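Side-chain contact in sensor protein (Geobacter sulfurreducens PCA, PDB 2R78), which probably acts as a sensor histidine kinase that passes phosphate from ATP to a protein histidine, this chain being its PAS sensory domain: residues W56-S60 and R61-S65. Residues are numbered along the deposited sequence; the frame is centred on the assembly and turned at random.
Sequences WGVLS and RGVDS. With ACT (acetate ion), chain G.
Gly57 and Gly62 are joined by their backbones in the loop between helix 48-51 and helix 67-76 of this PAS fold. The paired bonds here form a Schellman motif, in a loop with no regular helix, and its inner part is a type I beta turn from Val58 to Arg61. The outer bond, Gly62 N to Gly57 O, is 2.8 Å long and almost straight, at 179°. Within it Arg61 N reaches Val58 O at 3.2 Å, well above the carbonyl plane. Arg61 has the positive phi (53°) that belongs to this motif and lets the outer bond close around the inner one. Gly57 also has positive phi, and with no side chain it leaves the backbone clear of the Trp56 carbonyl O.

The apolar contact is slight. Val58 CG2 and Val63 CG2 meet at 4.2 Å, and Val63 CG2 also lies against the Gly57 carbonyl. Arg61 extends outward to a cation-pi contact with Trp88.

The turn also holds an acetate, probably from the crystallisation liquor. Gly57 N points almost straight at acetate O, 3.0 Å away. Ser60 N binds OXT at 3.0 Å. The acetate methyl approaches the Trp56 ring obliquely, with CH3 3.8 Å from CZ3. Tyr33 OH also binds the ion, and Arg85 NH2 bonds to Ser60 OG. With chi1 at 72°, Ser60 OG sits between its own N and carbonyl carbon, and from there it donates to acetate OXT at 2.6 Å.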
loop_
_atom_site.group_PDB
_atom_site.type_symbol
_atom_site.label_atom_id
_atom_site.label_comp_id
_atom_site.label_asym_id
_atom_site.label_seq_id
_atom_site.Cartn_x
_atom_site.Cartn_y
_atom_site.Cartn_z
ATOM N N TRP B 56 -2.068 10.635 -17.743
ATOM C CA TRP B 56 -2.746 11.261 -16.637
ATOM C C TRP B 56 -3.844 12.144 -17.163
ATOM O O TRP B 56 -3.594 12.982 -18.027
ATOM C CB TRP B 56 -1.758 12.106 -15.862
ATOM C CG TRP B 56 -2.248 12.913 -14.726
ATOM C CD1 TRP B 56 -2.207 14.256 -14.627
ATOM C CD2 TRP B 56 -2.651 12.427 -13.432
ATOM N NE1 TRP B 56 -2.612 14.651 -13.391
ATOM C CE2 TRP B 56 -2.895 13.549 -12.626
ATOM C CE3 TRP B 56 -2.831 11.153 -12.885
ATOM C CZ2 TRP B 56 -3.315 13.439 -11.289
ATOM C CZ3 TRP B 56 -3.299 11.046 -11.589
ATOM C CH2 TRP B 56 -3.505 12.180 -10.792
ATOM N N GLY B 57 -5.061 11.895 -16.666
ATOM C CA GLY B 57 -6.210 12.727 -17.000
ATOM C C GLY B 57 -7.251 12.111 -17.956
ATOM O O GLY B 57 -8.408 12.459 -17.950
ATOM N N VAL B 58 -6.823 11.150 -18.742
ATOM C CA VAL B 58 -7.706 10.532 -19.719
ATOM C C VAL B 58 -8.837 9.757 -19.022
ATOM O O VAL B 58 -10.006 9.955 -19.318
ATOM C CB VAL B 58 -6.877 9.594 -20.612
ATOM C CG1 VAL B 58 -7.795 8.752 -21.515
ATOM C CG2 VAL B 58 -5.853 10.422 -21.438
ATOM N N LEU B 59 -8.489 8.930 -18.031
ATOM C CA LEU B 59 -9.507 8.116 -17.365
ATOM C C LEU B 59 -10.509 8.993 -16.646
ATOM O O LEU B 59 -11.673 8.653 -16.601
ATOM C CB LEU B 59 -8.920 7.153 -16.330
ATOM C CG LEU B 59 -8.274 5.912 -16.949
ATOM C CD1 LEU B 59 -7.399 5.226 -15.921
ATOM C CD2 LEU B 59 -9.335 4.956 -17.438
ATOM N N SER B 60 -10.044 10.074 -16.014
ATOM C CA SER B 60 -10.954 10.932 -15.223
ATOM C C SER B 60 -11.498 12.155 -15.998
ATOM O O SER B 60 -12.088 13.093 -15.415
ATOM C CB SER B 60 -10.273 11.374 -13.922
ATOM O OG SER B 60 -9.248 12.324 -14.118
ATOM N N ARG B 61 -11.324 12.128 -17.323
ATOM C CA ARG B 61 -11.827 13.224 -18.174
ATOM C C ARG B 61 -11.336 14.607 -17.683
ATOM O O ARG B 61 -12.136 15.529 -17.473
ATOM C CB ARG B 61 -13.323 13.152 -18.290
ATOM C CG ARG B 61 -13.780 11.920 -19.015
ATOM C CD ARG B 61 -15.292 11.907 -19.258
ATOM N NE ARG B 61 -15.616 10.693 -20.001
ATOM C CZ ARG B 61 -16.831 10.140 -20.080
ATOM N NH1 ARG B 61 -17.893 10.704 -19.518
ATOM N NH2 ARG B 61 -16.975 9.007 -20.755
ATOM N N GLY B 62 -10.025 14.707 -17.488
ATOM C CA GLY B 62 -9.376 15.947 -17.024
ATOM C C GLY B 62 -8.509 16.615 -18.046
ATOM O O GLY B 62 -7.771 17.532 -17.697
ATOM N N VAL B 63 -8.592 16.183 -19.303
ATOM C CA VAL B 63 -7.755 16.779 -20.337
ATOM C C VAL B 63 -8.328 18.155 -20.737
ATOM O O VAL B 63 -7.674 19.190 -20.519
ATOM C CB VAL B 63 -7.599 15.847 -21.560
ATOM C CG1 VAL B 63 -6.751 16.513 -22.618
ATOM C CG2 VAL B 63 -6.984 14.506 -21.136
ATOM N N ASP B 64 -9.545 18.177 -21.263
ATOM C CA ASP B 64 -10.136 19.429 -21.789
ATOM C C ASP B 64 -10.205 20.519 -20.762
ATOM O O ASP B 64 -9.970 21.702 -21.056
ATOM C CB ASP B 64 -11.539 19.197 -22.331
ATOM C CG ASP B 64 -11.556 18.259 -23.506
ATOM O OD1 ASP B 64 -11.423 18.762 -24.642
ATOM O OD2 ASP B 64 -11.735 17.043 -23.300
ATOM N N SER B 65 -10.521 20.137 -19.529
ATOM C CA SER B 65 -10.701 21.137 -18.464
ATOM C C SER B 65 -9.411 21.785 -18.019
ATOM O O SER B 65 -9.445 22.851 -17.391
ATOM C CB SER B 65 -11.329 20.487 -17.241
ATOM O OG SER B 65 -10.473 19.513 -16.725
HETATM C C ACT G . -6.509 10.040 -14.279
HETATM O O ACT G . -5.548 9.519 -14.903
HETATM O OXT ACT G . -7.320 10.723 -14.977
HETATM C CH3 ACT G . -6.662 9.863 -12.777
#